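Local coordinates for protein complement factor MASP-3 (PDB 3DEM) that binds calcium and, through its CUB and EGF domains, associates with mannan-binding lectin and ficolins as a serine protease of the complement system, at residues Gly10-Pro15 with Met95-Arg100; Ile154-Thr157 with Cys162-Glu165. All blocks are in the same frame, centred on the assembly; numbering follows the deposited sequence.

Contact 1 (Gly10-Pro15 with Met95-Arg100); sequences GQIQSP and MSITFR
The Phe99 ring lies beneath Ser14, whose CB sits 4.3 Å from the ring centroid and only 6° off the ring normal, a CH-pi contact made squarely over one face. A small residue suits this place, since its methylene can settle on the ring while OG turns aside to the backbone N of Phe112. Pro15 meets the same ring obliquely, CD lying 3.6 Å from Phe99 CD2, and Tyr21 packs against Phe99 edge-to-face. The ring reaches this position because CG stands anti to the backbone N (chi1 166°). Farther along, Ile12 and Ile97 meet tip to tip, with 4.1 Å between Ile12 CD1 and Ile97 CD1. Their two backbones are still 9.6 Å apart at the CA atoms of Ile12 and Ile97, a separation suited to long branched aliphatic chains. No hydrogen bond joins the segments; each strand makes its backbone bonds within its own sheet, Ile12 with Ala114 and Ser96 with Glu62. Trp29 and Phe112 add to the apolar packing round Ile12, as Leu41 and Val59 do round Ile97. Side chains from one sheet and from the turn after its edge strand thus meet the facing sheet, as in the beta-sandwich of a CUB domain.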
ATOM      1  N   GLY A  10     -14.096  -5.397  -2.709  1.00 40.33           N
ATOM      2  CA  GLY A  10     -15.356  -6.042  -3.064  1.00 40.32           C
ATOM      3  C   GLY A  10     -15.217  -7.110  -4.126  1.00 40.28           C
ATOM      4  O   GLY A  10     -14.184  -7.216  -4.770  1.00 40.28           O
ATOM      5  N   GLN A  11     -16.271  -7.904  -4.299  1.00 40.49           N
ATOM      6  CA  GLN A  11     -16.326  -8.951  -5.312  1.00 40.56           C
ATOM      7  C   GLN A  11     -17.514  -8.708  -6.222  1.00 40.67           C
ATOM      8  O   GLN A  11     -18.555  -8.225  -5.782  1.00 40.84           O
ATOM      9  CB  GLN A  11     -16.517 -10.327  -4.673  1.00 40.59           C
ATOM     10  CG  GLN A  11     -15.442 -10.768  -3.700  1.00 40.76           C
ATOM     11  CD  GLN A  11     -15.657 -12.200  -3.218  1.00 40.79           C
ATOM     12  OE1 GLN A  11     -15.645 -12.474  -2.015  1.00 41.06           O
ATOM     13  NE2 GLN A  11     -15.869 -13.116  -4.158  1.00 40.67           N
ATOM     14  N   ILE A  12     -17.367  -9.068  -7.488  1.00 40.73           N
ATOM     15  CA  ILE A  12     -18.455  -8.943  -8.450  1.00 40.72           C
ATOM     16  C   ILE A  12     -18.485 -10.175  -9.344  1.00 40.61           C
ATOM     17  O   ILE A  12     -17.440 -10.670  -9.760  1.00 40.68           O
ATOM     18  CB  ILE A  12     -18.281  -7.687  -9.321  1.00 40.86           C
ATOM     19  CG1 ILE A  12     -18.448  -6.421  -8.482  1.00 40.90           C
ATOM     20  CG2 ILE A  12     -19.280  -7.677 -10.455  1.00 41.35           C
ATOM     21  CD1 ILE A  12     -17.965  -5.174  -9.197  1.00 41.47           C
ATOM     22  N   GLN A  13     -19.686 -10.666  -9.627  1.00 40.62           N
ATOM     23  CA  GLN A  13     -19.883 -11.816 -10.501  1.00 40.57           C
ATOM     24  C   GLN A  13     -20.912 -11.465 -11.556  1.00 40.61           C
ATOM     25  O   GLN A  13     -21.722 -10.561 -11.365  1.00 40.70           O
ATOM     26  CB  GLN A  13     -20.414 -13.017  -9.708  1.00 40.63           C
ATOM     27  CG  GLN A  13     -19.619 -13.373  -8.467  1.00 40.76           C
ATOM     28  CD  GLN A  13     -20.318 -14.401  -7.611  1.00 40.89           C
ATOM     29  OE1 GLN A  13     -21.493 -14.718  -7.827  1.00 41.47           O
ATOM     30  NE2 GLN A  13     -19.600 -14.938  -6.631  1.00 41.15           N
ATOM     31  N   SER A  14     -20.889 -12.193 -12.667  1.00 40.60           N
ATOM     32  CA  SER A  14     -21.943 -12.084 -13.668  1.00 40.47           C
ATOM     33  C   SER A  14     -23.230 -12.711 -13.132  1.00 40.51           C
ATOM     34  O   SER A  14     -23.185 -13.611 -12.285  1.00 40.34           O
ATOM     35  CB  SER A  14     -21.521 -12.794 -14.953  1.00 40.37           C
ATOM     36  OG  SER A  14     -21.050 -14.097 -14.662  1.00 40.26           O
ATOM     37  N   PRO A  15     -24.385 -12.232 -13.617  1.00 40.52           N
ATOM     38  CA  PRO A  15     -25.657 -12.850 -13.249  1.00 40.58           C
ATOM     39  C   PRO A  15     -25.626 -14.350 -13.520  1.00 40.56           C
ATOM     40  O   PRO A  15     -25.242 -14.774 -14.616  1.00 40.44           O
ATOM     41  CB  PRO A  15     -26.662 -12.176 -14.186  1.00 40.52           C
ATOM     42  CG  PRO A  15     -26.047 -10.875 -14.533  1.00 40.71           C
ATOM     43  CD  PRO A  15     -24.560 -11.087 -14.528  1.00 40.57           C
ATOM     44  N   MET A  95     -14.619   3.896 -10.769  1.00 40.50           N
ATOM     45  CA  MET A  95     -14.612   2.875 -11.804  1.00 40.57           C
ATOM     46  C   MET A  95     -16.015   2.338 -12.048  1.00 40.55           C
ATOM     47  O   MET A  95     -16.722   1.977 -11.111  1.00 40.67           O
ATOM     48  CB  MET A  95     -13.662   1.735 -11.432  1.00 40.61           C
ATOM     49  CG  MET A  95     -13.521   0.665 -12.506  1.00 40.64           C
ATOM     50  SD  MET A  95     -12.491  -0.707 -11.953  1.00 40.63           S
ATOM     51  CE  MET A  95     -10.847  -0.041 -12.233  1.00 40.09           C
ATOM     52  N   SER A  96     -16.418   2.295 -13.312  1.00 40.53           N
ATOM     53  CA  SER A  96     -17.713   1.739 -13.675  1.00 40.60           C
ATOM     54  C   SER A  96     -17.504   0.475 -14.497  1.00 40.62           C
ATOM     55  O   SER A  96     -16.653   0.435 -15.389  1.00 40.86           O
ATOM     56  CB  SER A  96     -18.541   2.766 -14.457  1.00 40.62           C
ATOM     57  OG  SER A  96     -19.861   2.299 -14.676  1.00 40.63           O
ATOM     58  N   ILE A  97     -18.268  -0.560 -14.176  1.00 40.59           N
ATOM     59  CA  ILE A  97     -18.159  -1.846 -14.848  1.00 40.54           C
ATOM     60  C   ILE A  97     -19.522  -2.261 -15.377  1.00 40.55           C
ATOM     61  O   ILE A  97     -20.500  -2.288 -14.628  1.00 40.66           O
ATOM     62  CB  ILE A  97     -17.647  -2.940 -13.880  1.00 40.67           C
ATOM     63  CG1 ILE A  97     -16.261  -2.577 -13.339  1.00 40.65           C
ATOM     64  CG2 ILE A  97     -17.610  -4.307 -14.564  1.00 40.37           C
ATOM     65  CD1 ILE A  97     -15.825  -3.433 -12.176  1.00 40.67           C
ATOM     66  N   THR A  98     -19.586  -2.580 -16.664  1.00 40.46           N
ATOM     67  CA  THR A  98     -20.820  -3.063 -17.269  1.00 40.47           C
ATOM     68  C   THR A  98     -20.628  -4.445 -17.887  1.00 40.45           C
ATOM     69  O   THR A  98     -19.737  -4.648 -18.714  1.00 40.43           O
ATOM     70  CB  THR A  98     -21.346  -2.083 -18.345  1.00 40.49           C
ATOM     71  OG1 THR A  98     -21.683  -0.837 -17.728  1.00 40.49           O
ATOM     72  CG2 THR A  98     -22.585  -2.647 -19.050  1.00 40.33           C
ATOM     73  N   PHE A  99     -21.454  -5.396 -17.466  1.00 40.40           N
ATOM     74  CA  PHE A  99     -21.538  -6.677 -18.149  1.00 40.48           C
ATOM     75  C   PHE A  99     -22.765  -6.670 -19.048  1.00 40.52           C
ATOM     76  O   PHE A  99     -23.877  -6.419 -18.587  1.00 40.71           O
ATOM     77  CB  PHE A  99     -21.626  -7.835 -17.153  1.00 40.56           C
ATOM     78  CG  PHE A  99     -22.050  -9.140 -17.780  1.00 40.35           C
ATOM     79  CD1 PHE A  99     -21.155  -9.893 -18.527  1.00 40.26           C
ATOM     80  CD2 PHE A  99     -23.344  -9.612 -17.623  1.00 40.59           C
ATOM     81  CE1 PHE A  99     -21.545 -11.089 -19.109  1.00 40.36           C
ATOM     82  CE2 PHE A  99     -23.743 -10.812 -18.201  1.00 40.34           C
ATOM     83  CZ  PHE A  99     -22.839 -11.549 -18.942  1.00 40.51           C
ATOM     84  N   ARG A 100     -22.564  -6.926 -20.334  1.00 40.52           N
ATOM     85  CA  ARG A 100     -23.679  -6.998 -21.261  1.00 40.41           C
ATOM     86  C   ARG A 100     -23.726  -8.340 -21.965  1.00 40.44           C
ATOM     87  O   ARG A 100     -22.704  -8.866 -22.400  1.00 40.44           O
ATOM     88  CB  ARG A 100     -23.610  -5.888 -22.309  1.00 40.43           C
ATOM     89  CG  ARG A 100     -24.859  -5.827 -23.182  1.00 40.59           C
ATOM     90  CD  ARG A 100     -24.516  -5.975 -24.652  1.00 40.68           C
ATOM     91  NE  ARG A 100     -25.707  -6.038 -25.492  1.00 40.79           N
ATOM     92  CZ  ARG A 100     -25.678  -6.177 -26.812  1.00 40.64           C
ATOM     93  NH1 ARG A 100     -24.516  -6.271 -27.443  1.00 40.53           N
ATOM     94  NH2 ARG A 100     -26.809  -6.224 -27.503  1.00 40.92           N
TER

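Contact 2 (Ile154-Thr157 with Cys162-Glu165); sequences ILHT and CRVE
Residues 154-155 and 162-163 run antiparallel as a short two-stranded hairpin. Ile154 and Arg163 form its hydrogen-bonded pair: Ile154 N gives to Arg163 O at 2.7 Å, nearly straight at 164°, and Arg163 N returns a bond to Ile154 O at 2.8 Å. Leu155 and Cys162 make the neighbouring non-hydrogen-bonded pair, whose CA atoms are 4.7 Å apart, and the CA-H of Cys162 leans on Ile154 O as a weaker contact. On the face that carries Leu155, the leucine methyl CD1 approaches Cys162 SG at 4.4 Å. That sulfur is bonded to Cys149 in the last disulfide of the calcium-binding EGF domain, and the hairpin is the small C-terminal sheet usual in EGF modules; Cys162 N also bonds Asp135 OD2. Ile154 and Arg163 occupy the other face. Arg163 CG is wedged between its backbone N and carbonyl carbon (chi1 68°), and from there the chain runs extended to NE, laying the guanidinium over the isoleucine with Ile154 CD1 against one of its faces, 3.8 Å from Arg163 NH1. An aliphatic branch suits this place, packing on the flat group while the N-H bonds point outward round the rim. At one part of the rim a water accepts from Arg163 NE at 3.0 Å and is hydrogen-bonded to His156 ND1, linking two side chains whose ring and guanidinium planes are almost perpendicular (89°). Another rim position is taken by Glu165, and together the two partners should leave the guanidinium little freedom to rotate. Arg163 NH1 bonds Glu165 OE1 at 2.7 Å in a salt bridge; OE1 lies near the guanidinium plane, whereas NH1 reaches it from above the plane of the carboxylate. Glu165 bends at chi2 and also rests its CG on Ile154 CD1.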
ATOM      1  N   ILE A 154      11.620  26.367   7.488  1.00 40.56           N
ATOM      2  CA  ILE A 154      10.290  26.389   8.072  1.00 40.52           C
ATOM      3  C   ILE A 154       9.255  26.196   6.969  1.00 40.46           C
ATOM      4  O   ILE A 154       9.281  26.897   5.954  1.00 40.37           O
ATOM      5  CB  ILE A 154      10.027  27.726   8.808  1.00 40.47           C
ATOM      6  CG1 ILE A 154      11.046  27.926   9.936  1.00 40.66           C
ATOM      7  CG2 ILE A 154       8.606  27.772   9.352  1.00 40.40           C
ATOM      8  CD1 ILE A 154      11.160  29.361  10.427  1.00 40.49           C
ATOM      9  N   LEU A 155       8.355  25.235   7.161  1.00 40.38           N
ATOM     10  CA  LEU A 155       7.269  25.018   6.210  1.00 40.31           C
ATOM     11  C   LEU A 155       6.335  26.231   6.179  1.00 40.33           C
ATOM     12  O   LEU A 155       5.829  26.676   7.217  1.00 40.30           O
ATOM     13  CB  LEU A 155       6.492  23.741   6.553  1.00 40.37           C
ATOM     14  CG  LEU A 155       5.545  23.216   5.466  1.00 40.48           C
ATOM     15  CD1 LEU A 155       6.320  22.770   4.234  1.00 40.30           C
ATOM     16  CD2 LEU A 155       4.671  22.077   5.986  1.00 40.31           C
ATOM     17  N   HIS A 156       6.123  26.763   4.981  1.00 40.26           N
ATOM     18  CA  HIS A 156       5.343  27.979   4.781  1.00 40.23           C
ATOM     19  C   HIS A 156       3.840  27.719   4.929  1.00 40.26           C
ATOM     20  O   HIS A 156       3.411  26.578   5.059  1.00 40.14           O
ATOM     21  CB  HIS A 156       5.667  28.568   3.400  1.00 40.27           C
ATOM     22  CG  HIS A 156       5.098  29.934   3.164  1.00 40.25           C
ATOM     23  ND1 HIS A 156       5.266  30.977   4.050  1.00 40.47           N
ATOM     24  CD2 HIS A 156       4.385  30.433   2.127  1.00 40.26           C
ATOM     25  CE1 HIS A 156       4.663  32.055   3.577  1.00 40.23           C
ATOM     26  NE2 HIS A 156       4.126  31.753   2.410  1.00 39.96           N
ATOM     27  N   THR A 157       3.045  28.784   4.902  1.00 40.31           N
ATOM     28  CA  THR A 157       1.600  28.669   5.088  1.00 40.38           C
ATOM     29  C   THR A 157       0.892  27.970   3.923  1.00 40.42           C
ATOM     30  O   THR A 157      -0.293  27.650   4.009  1.00 40.30           O
ATOM     31  CB  THR A 157       0.952  30.038   5.332  1.00 40.30           C
ATOM     32  OG1 THR A 157       1.471  30.983   4.391  1.00 40.40           O
ATOM     33  CG2 THR A 157       1.252  30.519   6.741  1.00 40.35           C
ATOM     34  N   CYS A 162       9.471  25.934   1.580  1.00 40.17           N
ATOM     35  CA  CYS A 162      10.298  25.974   2.773  1.00 40.27           C
ATOM     36  C   CYS A 162      11.069  27.290   2.890  1.00 40.35           C
ATOM     37  O   CYS A 162      12.026  27.526   2.149  1.00 40.36           O
ATOM     38  CB  CYS A 162      11.262  24.791   2.750  1.00 40.40           C
ATOM     39  SG  CYS A 162      10.438  23.175   2.740  1.00 40.57           S
ATOM     40  N   ARG A 163      10.647  28.139   3.823  1.00 40.32           N
ATOM     41  CA  ARG A 163      11.271  29.445   4.032  1.00 40.41           C
ATOM     42  C   ARG A 163      12.283  29.384   5.169  1.00 40.48           C
ATOM     43  O   ARG A 163      12.445  28.346   5.799  1.00 40.52           O
ATOM     44  CB  ARG A 163      10.206  30.509   4.332  1.00 40.18           C
ATOM     45  CG  ARG A 163       9.489  30.335   5.666  1.00 40.15           C
ATOM     46  CD  ARG A 163       8.677  31.578   6.020  1.00 40.33           C
ATOM     47  NE  ARG A 163       8.166  31.528   7.389  1.00 40.69           N
ATOM     48  CZ  ARG A 163       8.853  31.917   8.460  1.00 40.91           C
ATOM     49  NH1 ARG A 163      10.088  32.388   8.324  1.00 40.27           N
ATOM     50  NH2 ARG A 163       8.305  31.835   9.670  1.00 40.31           N
ATOM     51  N   VAL A 164      12.961  30.500   5.421  1.00 40.54           N
ATOM     52  CA  VAL A 164      13.904  30.591   6.530  1.00 40.52           C
ATOM     53  C   VAL A 164      13.679  31.874   7.304  1.00 40.49           C
ATOM     54  O   VAL A 164      13.048  32.807   6.809  1.00 40.40           O
ATOM     55  CB  VAL A 164      15.380  30.593   6.050  1.00 40.53           C
ATOM     56  CG1 VAL A 164      15.737  29.277   5.384  1.00 40.46           C
ATOM     57  CG2 VAL A 164      15.648  31.779   5.120  1.00 40.29           C
ATOM     58  N   GLU A 165      14.198  31.917   8.523  1.00 40.53           N
ATOM     59  CA  GLU A 165      14.322  33.175   9.235  1.00 40.58           C
ATOM     60  C   GLU A 165      15.662  33.766   8.839  1.00 40.64           C
ATOM     61  O   GLU A 165      16.694  33.114   8.983  1.00 40.72           O
ATOM     62  CB  GLU A 165      14.228  32.962  10.747  1.00 40.67           C
ATOM     63  CG  GLU A 165      12.800  32.728  11.252  1.00 40.76           C
ATOM     64  CD  GLU A 165      11.820  33.830  10.830  1.00 41.45           C
ATOM     65  OE1 GLU A 165      10.619  33.533  10.681  1.00 41.64           O
ATOM     66  OE2 GLU A 165      12.235  34.998  10.638  1.00 42.30           O
TER
HETATM   67  O   HOH W   1       5.321  30.886   6.869  1.00 35.48           O

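From the N terminus, strand 9-13 opens contact 1, which closes when strand 94-101 arrives some 80 residues later, once most of the first CUB domain has been traversed; it ties the two four-stranded sheets of that domain face to face. The chain then passes through strand 111-120 into the calcium-binding EGF domain, where contact 2 closes a loop of just four intervening residues. The loops follow in series, neither nesting nor crossing. Their centres lie 49 Å apart, on opposite sides of the chain's centre: contact 1 is a buried link between distant strands, contact 2 a surface hairpin leading toward the second CUB domain.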